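Local coordinates for monoacylglycerol lipase (Palaeococcus ferrophilus, PDB 6QE2), which catalyses the hydrolysis of monoacylglycerols to fatty acid and glycerol, probably through the serine-based mechanism of the alpha/beta-hydrolase fold, at residues N142-P146 / K147-R151; A248-E251 / W252-H256. All blocks are in the same frame, centred on the assembly; numbering follows the deposited sequence. Where two conformers were deposited one is given.

Interaction 1. Residues N142-P146 / K147-R151; sequences NGLDP and KLLSR
D145 and K147 meet through charge and hydrogen bonding at once. Both donors of K147 converge on one carboxylate oxygen: the backbone N of K147 lies 3.1 Å from D145 OD1, with an N-H...O angle of 149°, and K147 NZ stands 3.2 Å from the same OD1. The second contact is a salt bridge but a weak hydrogen bond. The amide arrives from above the carboxylate plane, 52° out of it. With CG of D145 anti to its own N (chi1 -175°), the carboxylate is carried forward beside the next peptides, and the lysine chain doubles back by bending at its last two torsions. Two grips on OD1 should restrict rotation of the carboxylate, and the positive charge probably favours its ionised form.

Two backbone bonds close the turn. L148 N donates to D145 O at 2.9 Å, and L149 N to P146 O at 3.0 Å; both are i+3 to i bonds. Just before them, N142 OD1 accepts from L144 N at 2.9 Å in an Asx turn.

The apolar contacts are sparser. L144 CD1 reaches L149 CD2 at 3.8 Å, the two side chains crossing at about a right angle, and both also touch Y159 of helix 153-161. L148 CD1 lies 4.0 Å from D145 CB, in a different direction from L149, while P146 CB comes no nearer than 4.2 Å to L149 CD1.

L149 also touches a residue of the putative Ser-His-Asp triad, and its backbone bonds to E234. Consecutive i+3 to i bonds mark a short 3-10 turn, with the D145 carboxylate accepting from K147 N at its start and the N142 Asx turn before it, in the loop ahead of helix 153-161, beside the probable active site.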
# COMPACT_ATOMS: atom_id res chain seq x y z
N ASN A 142 7.60 -15.21 0.51
CA ASN A 142 6.63 -14.39 1.22
C ASN A 142 5.39 -15.17 1.66
O ASN A 142 4.56 -14.62 2.38
CB ASN A 142 6.21 -13.17 0.37
CG ASN A 142 5.47 -13.54 -0.92
OD1 ASN A 142 4.96 -14.64 -1.08
ND2 ASN A 142 5.39 -12.58 -1.85
N GLY A 143 5.24 -16.43 1.23
CA GLY A 143 4.16 -17.24 1.73
C GLY A 143 2.82 -16.96 1.11
O GLY A 143 1.82 -17.55 1.53
N LEU A 144 2.75 -16.06 0.13
CA LEU A 144 1.47 -15.65 -0.43
C LEU A 144 0.88 -16.73 -1.33
O LEU A 144 1.58 -17.29 -2.18
CB LEU A 144 1.65 -14.35 -1.21
CG LEU A 144 0.62 -14.04 -2.31
CD1 LEU A 144 -0.69 -13.61 -1.70
CD2 LEU A 144 1.15 -12.96 -3.24
N ASP A 145 -0.41 -17.00 -1.15
CA ASP A 145 -1.17 -17.83 -2.07
C ASP A 145 -1.83 -16.91 -3.09
O ASP A 145 -2.79 -16.21 -2.73
CB ASP A 145 -2.21 -18.65 -1.32
CG ASP A 145 -2.96 -19.63 -2.22
OD1 ASP A 145 -2.81 -19.55 -3.46
OD2 ASP A 145 -3.72 -20.46 -1.68
N PRO A 146 -1.40 -16.90 -4.35
CA PRO A 146 -1.98 -15.95 -5.31
C PRO A 146 -3.47 -16.12 -5.51
O PRO A 146 -4.15 -15.16 -5.87
CB PRO A 146 -1.20 -16.23 -6.61
CG PRO A 146 0.07 -16.87 -6.15
CD PRO A 146 -0.31 -17.69 -4.94
N LYS A 147 -4.01 -17.32 -5.28
CA LYS A 147 -5.45 -17.53 -5.42
C LYS A 147 -6.25 -16.71 -4.41
O LYS A 147 -7.46 -16.54 -4.58
CB LYS A 147 -5.77 -19.01 -5.28
CG LYS A 147 -5.35 -19.84 -6.48
CD LYS A 147 -5.56 -21.33 -6.24
CE LYS A 147 -4.67 -21.81 -5.10
NZ LYS A 147 -3.26 -22.00 -5.54
N LEU A 148 -5.61 -16.23 -3.35
CA LEU A 148 -6.27 -15.41 -2.34
C LEU A 148 -6.25 -13.93 -2.69
O LEU A 148 -6.78 -13.12 -1.92
CB LEU A 148 -5.58 -15.62 -0.99
CG LEU A 148 -5.79 -16.97 -0.31
CD1 LEU A 148 -5.06 -17.02 1.03
CD2 LEU A 148 -7.27 -17.29 -0.15
N LEU A 149 -5.66 -13.56 -3.83
CA LEU A 149 -5.55 -12.16 -4.20
C LEU A 149 -6.86 -11.58 -4.72
O LEU A 149 -7.21 -10.44 -4.39
CB LEU A 149 -4.46 -11.98 -5.25
CG LEU A 149 -3.03 -12.17 -4.78
CD1 LEU A 149 -2.12 -12.17 -6.00
CD2 LEU A 149 -2.64 -11.06 -3.82
N SER A 150 -7.60 -12.34 -5.53
CA SER A 150 -8.73 -11.78 -6.25
C SER A 150 -9.72 -12.87 -6.61
O SER A 150 -9.32 -14.00 -6.93
CB SER A 150 -8.27 -11.06 -7.52
OG SER A 150 -9.38 -10.63 -8.29
N ARG A 151 -11.01 -12.53 -6.57
CA ARG A 151 -12.04 -13.40 -7.10
C ARG A 151 -12.03 -13.49 -8.62
O ARG A 151 -12.75 -14.31 -9.19
CB ARG A 151 -13.41 -12.93 -6.61
CG ARG A 151 -13.57 -13.03 -5.10
CD ARG A 151 -15.02 -12.89 -4.68
NE ARG A 151 -15.55 -11.57 -4.96
CZ ARG A 151 -16.79 -11.19 -4.66
NH1 ARG A 151 -17.62 -12.04 -4.06
NH2 ARG A 151 -17.20 -9.96 -4.95

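Interaction 2. Residues A248-E251 / W252-H256; sequences AIVE and WLVSH
I249 and L253, one helical turn apart, form the buried side of this contact. Their side chains lie side by side and point the same way, I249 CG2 meeting L253 CD1 at 3.9 Å; in I249 this methyl is anti to the backbone N, which sends it along the helix toward the next turn. Both residues pack on helix 30-38 and strand 82-86. Next to them W252 fits against L196 and P194, and one face of its indole is covered by H256, whose ND1 sits 3.5 Å above the plane over the ring centre. The imidazole also donates from ND1 to W252 O at 2.8 Å, with that oxygen in the imidazole plane, while its NE2 is bonded to D222.

The outer side is more open to solvent. V250 and V254, both partly exposed, touch through one methyl pair, CG1 to CG2 at 4.0 Å. E251 and S255 are exposed: the E251 side chain meets the following residues only through CB, and in one of its two conformers S255 OG may also reach W252 O, from the opposite face of the carbonyl to H256.

The i+4 to i bonds from A248 to S255 are regular: V254 N to V250 O measures 2.8 Å with a 168° N-H...O angle. This is the C-terminal amphipathic helix of an alpha/beta-hydrolase fold, with its apolar face against the central sheet.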
# COMPACT_ATOMS: atom_id res chain seq x y z
N ALA A 248 -14.91 5.09 -6.02
CA ALA A 248 -14.89 5.62 -4.67
C ALA A 248 -13.60 6.37 -4.40
O ALA A 248 -13.59 7.39 -3.76
CB ALA A 248 -15.06 4.52 -3.65
N ILE A 249 -12.50 5.82 -4.87
CA ILE A 249 -11.22 6.45 -4.67
C ILE A 249 -11.19 7.80 -5.37
O ILE A 249 -10.87 8.80 -4.77
CB ILE A 249 -10.09 5.55 -5.20
CG1 ILE A 249 -9.92 4.36 -4.27
CG2 ILE A 249 -8.80 6.32 -5.31
CD1 ILE A 249 -9.32 3.16 -4.94
N VAL A 250 -11.55 7.82 -6.64
CA VAL A 250 -11.54 9.06 -7.39
C VAL A 250 -12.48 10.09 -6.78
O VAL A 250 -12.11 11.23 -6.59
CB VAL A 250 -11.88 8.86 -8.87
CG1 VAL A 250 -11.89 10.18 -9.60
CG2 VAL A 250 -10.87 7.93 -9.51
N GLU A 251 -13.70 9.68 -6.48
CA GLU A 251 -14.66 10.61 -5.89
C GLU A 251 -14.14 11.19 -4.58
O GLU A 251 -14.29 12.39 -4.33
CB GLU A 251 -16.01 9.92 -5.68
CG GLU A 251 -16.78 9.68 -6.97
CD GLU A 251 -18.17 9.12 -6.74
OE1 GLU A 251 -18.56 8.93 -5.56
OE2 GLU A 251 -18.88 8.87 -7.73
N TRP A 252 -13.54 10.36 -3.73
CA TRP A 252 -13.01 10.86 -2.46
C TRP A 252 -11.90 11.88 -2.70
O TRP A 252 -11.85 12.93 -2.06
CB TRP A 252 -12.50 9.69 -1.61
CG TRP A 252 -12.12 10.03 -0.20
CD1 TRP A 252 -12.92 9.93 0.90
CD2 TRP A 252 -10.84 10.48 0.27
NE1 TRP A 252 -12.23 10.31 2.03
CE2 TRP A 252 -10.95 10.65 1.67
CE3 TRP A 252 -9.62 10.77 -0.35
CZ2 TRP A 252 -9.89 11.09 2.46
CZ3 TRP A 252 -8.56 11.20 0.43
CH2 TRP A 252 -8.70 11.36 1.82
N LEU A 253 -10.99 11.58 -3.64
CA LEU A 253 -9.90 12.51 -3.92
C LEU A 253 -10.43 13.81 -4.52
O LEU A 253 -9.98 14.90 -4.14
CB LEU A 253 -8.89 11.85 -4.85
CG LEU A 253 -8.08 10.76 -4.12
CD1 LEU A 253 -7.34 9.90 -5.12
CD2 LEU A 253 -7.11 11.41 -3.14
N VAL A 254 -11.39 13.72 -5.44
CA VAL A 254 -11.99 14.91 -6.02
C VAL A 254 -12.65 15.76 -4.94
O VAL A 254 -12.46 16.98 -4.88
CB VAL A 254 -13.00 14.52 -7.12
CG1 VAL A 254 -13.88 15.71 -7.49
CG2 VAL A 254 -12.27 14.00 -8.36
N SER A 255 -13.41 15.13 -4.05
CA SER A 255 -14.11 15.89 -3.01
C SER A 255 -13.15 16.52 -2.01
O SER A 255 -13.52 17.50 -1.36
CB SER A 255 -15.12 15.00 -2.29
OG SER A 255 -14.49 14.09 -1.40
N HIS A 256 -11.91 15.99 -1.87
CA HIS A 256 -10.95 16.56 -0.94
C HIS A 256 -9.94 17.47 -1.61
O HIS A 256 -9.05 18.01 -0.94
CB HIS A 256 -10.21 15.45 -0.18
CG HIS A 256 -11.07 14.81 0.87
ND1 HIS A 256 -12.00 13.84 0.57
CD2 HIS A 256 -11.20 15.08 2.18
CE1 HIS A 256 -12.63 13.50 1.68
NE2 HIS A 256 -12.17 14.24 2.67

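Along the chain the two contacts come in series: interaction 1 closes before interaction 2 opens, so they neither nest nor cross. Residues 142-151 close a short turn in the loop between strand 139-141 and helix 153-161. The chain then runs through helix 171-186 and the last two strands of the central sheet, 195-200 and 223-228, before helix 242-256 carries interaction 2, which closes no loop beyond successive helical turns. The centres of interaction 1 and interaction 2 lie about 28 Å apart, and the two do not touch. Interaction 1 joins the loop to helix 153-161; interaction 2 sets the final helix against helix 30-38 and strands 82-86 and 195-200.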